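Local coordinates for competence damage-inducible protein A (Klebsiella pneumoniae subsp. pneumoniae MGH 78578, PDB 5V01) that is of unknown function but belongs to the CinA family, some members of which are nicotinamide-nucleotide amidohydrolases, so a similar deamidating activity is possible, at residues Cys39-Leu48 and Val154-Leu162. Residues are numbered along the deposited sequence; the frame is centred on the assembly and turned at random. Where two conformers were deposited one is given.
Sequences CTGGNLAAAL and VAKAVRYAL
V158 and L44 meet where two helices pack at -55°, the axes of these short segments approaching to 9.7 Å, and the interface is a worked example of the start of a helix packed on a neighbour by apolar contacts. V158 divides its work between two methyls: CG2 presses on the first turn, 3.7 Å from the backbone N of L44 and close to CB of N43, while CG1 faces L44 CD1 and the methyl of A47. With CG anti to its backbone N (chi1 -179°), L44 brings CD1 across to L162, 3.8 Å from L162 CG, the two leucines running past each other in opposite senses. L162 then fills the far end of the interface, setting CD1 on A47 CB and CD2 3.9 Å from L48 CD2. At the other end T40 turns its methyl CG2 onto A157 CB at 3.8 Å.

Polar groups enter mainly as surfaces for methyls. V154 sets CG2 against the carbonyl oxygen of C39 and CG1 3.5 Å from ND2 of N43, whose side chain crosses it at about a right angle. That amide is steadied within its own segment: ND2 donates to T40 O over 2.9 Å in a bent bond (141°), and N43 N reaches the same oxygen from the opposite face, closing the type I' turn T40-N43 ahead of the helix. T40 OG1, meanwhile, hydrogen-bonds E37, which also receives the backbone N-H groups of L44 and A45.

Helices 43-50 and 150-169 lie side by side on one face of the mixed five-stranded sheet of this alpha/beta fold: L44 and L48 rest on T35 of strand 33-37, A157 and A161 on F131 of strand 128-135. Helix 15-29 touches A47 and L162 through T15 and T19, whereas N43 and A46 pack against A46 and N43 of the second subunit.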
ATOM      1  N   CYS A  39       9.346   2.751  -3.584  1.00 14.94           N
ATOM      2  CA  CYS A  39      10.043   1.527  -3.981  1.00 16.14           C
ATOM      3  C   CYS A  39       9.597   0.275  -3.230  1.00 13.83           C
ATOM      4  O   CYS A  39       9.616  -0.819  -3.797  1.00 17.10           O
ATOM      5  CB  CYS A  39      11.568   1.670  -3.843  1.00 20.02           C
ATOM      6  SG  CYS A  39      12.190   1.935  -2.165  1.00 22.57           S
ATOM      7  N   THR A  40       9.199   0.417  -1.963  1.00 12.61           N
ATOM      8  CA  THR A  40       8.770  -0.751  -1.201  1.00 11.87           C
ATOM      9  C   THR A  40       7.364  -1.250  -1.591  1.00 11.29           C
ATOM     10  O   THR A  40       6.949  -2.316  -1.137  1.00 12.12           O
ATOM     11  CB  THR A  40       8.891  -0.555   0.335  1.00 12.53           C
ATOM     12  OG1 THR A  40       8.138   0.573   0.764  1.00 12.72           O
ATOM     13  CG2 THR A  40      10.341  -0.414   0.782  1.00 14.04           C
ATOM     14  N   GLY A  41       6.638  -0.458  -2.389  1.00 11.51           N
ATOM     15  CA  GLY A  41       5.537  -1.005  -3.181  1.00 11.76           C
ATOM     16  C   GLY A  41       4.241  -1.329  -2.469  1.00 10.46           C
ATOM     17  O   GLY A  41       3.343  -1.875  -3.104  1.00 11.97           O
ATOM     18  N   GLY A  42       4.139  -1.014  -1.171  1.00 10.14           N
ATOM     19  CA  GLY A  42       3.007  -1.471  -0.370  1.00 10.10           C
ATOM     20  C   GLY A  42       3.349  -2.595   0.587  1.00  9.54           C
ATOM     21  O   GLY A  42       2.504  -2.996   1.373  1.00  9.99           O
ATOM     22  N   ASN A  43       4.592  -3.094   0.536  1.00  9.49           N
ATOM     23  CA  ASN A  43       4.999  -4.159   1.468  1.00 10.08           C
ATOM     24  C   ASN A  43       5.063  -3.706   2.920  1.00  9.77           C
ATOM     25  O   ASN A  43       4.886  -4.508   3.836  1.00 11.03           O
ATOM     26  CB  ASN A  43       6.325  -4.767   1.030  1.00 11.23           C
ATOM     27  CG  ASN A  43       6.183  -5.615  -0.193  1.00 11.38           C
ATOM     28  OD1 ASN A  43       5.551  -6.651  -0.135  1.00 14.45           O
ATOM     29  ND2 ASN A  43       6.719  -5.153  -1.321  1.00 13.17           N
ATOM     30  N   LEU A  44       5.307  -2.409   3.154  1.00  9.58           N
ATOM     31  CA  LEU A  44       5.252  -1.914   4.545  1.00 10.05           C
ATOM     32  C   LEU A  44       3.828  -1.916   5.096  1.00 10.02           C
ATOM     33  O   LEU A  44       3.554  -2.465   6.181  1.00 10.75           O
ATOM     34  CB  LEU A  44       5.901  -0.535   4.653  1.00 10.17           C
ATOM     35  CG  LEU A  44       5.921   0.069   6.058  1.00 11.06           C
ATOM     36  CD1 LEU A  44       6.638  -0.788   7.114  1.00 12.32           C
ATOM     37  CD2 LEU A  44       6.529   1.454   6.050  1.00 12.64           C
ATOM     38  N   ALA A  45       2.895  -1.362   4.313  1.00  9.99           N
ATOM     39  CA  ALA A  45       1.472  -1.448   4.650  1.00 10.22           C
ATOM     40  C   ALA A  45       1.092  -2.920   4.847  1.00 10.52           C
ATOM     41  O   ALA A  45       0.352  -3.234   5.763  1.00 11.66           O
ATOM     42  CB  ALA A  45       0.608  -0.790   3.558  1.00 10.17           C
ATOM     43  N   ALA A  46       1.567  -3.795   3.954  1.00  9.47           N
ATOM     44  CA  ALA A  46       1.148  -5.195   3.992  1.00 10.70           C
ATOM     45  C   ALA A  46       1.580  -5.864   5.297  1.00 11.01           C
ATOM     46  O   ALA A  46       0.837  -6.654   5.863  1.00 12.91           O
ATOM     47  CB  ALA A  46       1.672  -5.958   2.790  1.00 12.40           C
ATOM     48  N   ALA A  47       2.769  -5.527   5.779  1.00 10.92           N
ATOM     49  CA  ALA A  47       3.208  -6.035   7.066  1.00 11.60           C
ATOM     50  C   ALA A  47       2.280  -5.598   8.191  1.00 11.87           C
ATOM     51  O   ALA A  47       1.891  -6.382   9.070  1.00 13.64           O
ATOM     52  CB  ALA A  47       4.633  -5.610   7.345  1.00 13.37           C
ATOM     53  N   LEU A  48       1.959  -4.314   8.181  1.00 11.53           N
ATOM     54  CA  LEU A  48       1.080  -3.759   9.213  1.00 12.81           C
ATOM     55  C   LEU A  48      -0.349  -4.312   9.168  1.00 13.87           C
ATOM     56  O   LEU A  48      -1.017  -4.445  10.215  1.00 14.56           O
ATOM     57  CB  LEU A  48       1.087  -2.225   9.156  1.00 12.68           C
ATOM     58  CG  LEU A  48       2.462  -1.635   9.454  1.00 13.40           C
ATOM     59  CD1 LEU A  48       2.617  -0.241   8.854  1.00 13.86           C
ATOM     60  CD2 LEU A  48       2.779  -1.649  10.939  1.00 13.36           C
ATOM     61  N   VAL A 154      13.892  -4.460  -0.833  1.00 15.10           N
ATOM     62  CA  VAL A 154      12.567  -4.107  -0.335  1.00 14.62           C
ATOM     63  C   VAL A 154      12.294  -4.735   1.038  1.00 15.18           C
ATOM     64  O   VAL A 154      11.818  -4.067   1.957  1.00 13.77           O
ATOM     65  CB  VAL A 154      11.477  -4.467  -1.384  1.00 14.88           C
ATOM     66  CG1 VAL A 154      10.083  -4.423  -0.790  1.00 16.26           C
ATOM     67  CG2 VAL A 154      11.574  -3.552  -2.604  1.00 15.29           C
ATOM     68  N   ALA A 155      12.573  -6.028   1.176  1.00 14.42           N
ATOM     69  CA  ALA A 155      12.291  -6.728   2.435  1.00 15.38           C
ATOM     70  C   ALA A 155      13.143  -6.129   3.571  1.00 14.61           C
ATOM     71  O   ALA A 155      12.653  -5.905   4.673  1.00 14.75           O
ATOM     72  CB  ALA A 155      12.549  -8.223   2.295  1.00 17.49           C
ATOM     73  N   LYS A 156      14.412  -5.853   3.277  1.00 14.01           N
ATOM     74  CA  LYS A 156      15.295  -5.220   4.271  1.00 15.97           C
ATOM     75  C   LYS A 156      14.811  -3.841   4.689  1.00 14.88           C
ATOM     76  O   LYS A 156      14.903  -3.461   5.855  1.00 14.28           O
ATOM     77  CB  LYS A 156      16.716  -5.127   3.731  1.00 17.54           C
ATOM     78  CG  LYS A 156      17.446  -6.468   3.681  1.00 20.99           C
ATOM     79  CD  LYS A 156      18.805  -6.311   3.021  1.00 22.18           C
ATOM     80  CE  LYS A 156      19.621  -7.594   3.112  1.00 24.60           C
ATOM     81  NZ  LYS A 156      20.927  -7.443   2.426  1.00 29.62           N
ATOM     82  N   ALA A 157      14.324  -3.074   3.722  1.00 12.62           N
ATOM     83  CA  ALA A 157      13.874  -1.717   4.003  1.00 12.47           C
ATOM     84  C   ALA A 157      12.611  -1.716   4.850  1.00 12.63           C
ATOM     85  O   ALA A 157      12.474  -0.941   5.779  1.00 12.49           O
ATOM     86  CB  ALA A 157      13.628  -0.971   2.699  1.00 12.77           C
ATOM     87  N   VAL A 158      11.686  -2.617   4.548  1.00 11.80           N
ATOM     88  CA  VAL A 158      10.488  -2.759   5.366  1.00 11.86           C
ATOM     89  C   VAL A 158      10.861  -3.147   6.812  1.00 11.88           C
ATOM     90  O   VAL A 158      10.363  -2.550   7.771  1.00 11.64           O
ATOM     91  CB  VAL A 158       9.527  -3.821   4.763  1.00 11.75           C
ATOM     92  CG1 VAL A 158       8.423  -4.191   5.756  1.00 13.33           C
ATOM     93  CG2 VAL A 158       8.927  -3.295   3.444  1.00 12.51           C
ATOM     94  N   ARG A 159      11.743  -4.134   6.958  0.50 11.97           N
ATOM     95  CA  ARG A 159      12.178  -4.582   8.281  0.50 12.95           C
ATOM     96  C   ARG A 159      12.863  -3.432   9.041  0.50 13.34           C
ATOM     97  O   ARG A 159      12.606  -3.219  10.229  0.50 14.25           O
ATOM     98  CB  ARG A 159      13.116  -5.781   8.140  0.50 15.11           C
ATOM     99  CG  ARG A 159      13.084  -6.800   9.265  0.50 18.09           C
ATOM    100  CD  ARG A 159      14.029  -7.937   8.907  0.50 21.41           C
ATOM    101  NE  ARG A 159      15.349  -7.412   8.558  0.50 23.60           N
ATOM    102  CZ  ARG A 159      16.228  -8.016   7.768  0.50 25.05           C
ATOM    103  NH1 ARG A 159      15.953  -9.199   7.232  0.50 28.68           N
ATOM    104  NH2 ARG A 159      17.396  -7.435   7.522  0.50 25.01           N
ATOM    105  N   TYR A 160      13.710  -2.675   8.349  1.00 12.33           N
ATOM    106  CA  TYR A 160      14.421  -1.559   8.991  1.00 13.51           C
ATOM    107  C   TYR A 160      13.434  -0.495   9.458  1.00 12.48           C
ATOM    108  O   TYR A 160      13.548   0.034  10.557  1.00 14.39           O
ATOM    109  CB  TYR A 160      15.444  -0.950   8.027  1.00 14.01           C
ATOM    110  CG  TYR A 160      16.271   0.123   8.672  1.00 14.23           C
ATOM    111  CD1 TYR A 160      17.306  -0.224   9.513  1.00 19.68           C
ATOM    112  CD2 TYR A 160      15.978   1.474   8.512  1.00 15.59           C
ATOM    113  CE1 TYR A 160      18.057   0.730  10.149  1.00 23.70           C
ATOM    114  CE2 TYR A 160      16.735   2.428   9.154  1.00 18.59           C
ATOM    115  CZ  TYR A 160      17.763   2.044   9.979  1.00 21.35           C
ATOM    116  OH  TYR A 160      18.536   2.966  10.636  1.00 25.64           O
ATOM    117  N   ALA A 161      12.481  -0.153   8.598  1.00 11.79           N
ATOM    118  CA  ALA A 161      11.486   0.850   8.966  1.00 11.67           C
ATOM    119  C   ALA A 161      10.765   0.481  10.254  1.00 11.54           C
ATOM    120  O   ALA A 161      10.541   1.325  11.126  1.00 11.75           O
ATOM    121  CB  ALA A 161      10.483   1.069   7.852  1.00 11.65           C
ATOM    122  N   LEU A 162      10.403  -0.802  10.354  1.00 11.70           N
ATOM    123  CA  LEU A 162       9.675  -1.299  11.504  1.00 12.22           C
ATOM    124  C   LEU A 162      10.560  -1.413  12.751  1.00 11.50           C
ATOM    125  O   LEU A 162      10.103  -1.115  13.852  1.00 13.27           O
ATOM    126  CB  LEU A 162       9.018  -2.646  11.198  1.00 12.91           C
ATOM    127  CG  LEU A 162       7.881  -2.591  10.169  1.00 12.94           C
ATOM    128  CD1 LEU A 162       7.595  -4.001   9.636  1.00 13.82           C
ATOM    129  CD2 LEU A 162       6.630  -1.953  10.754  1.00 14.44           C
TER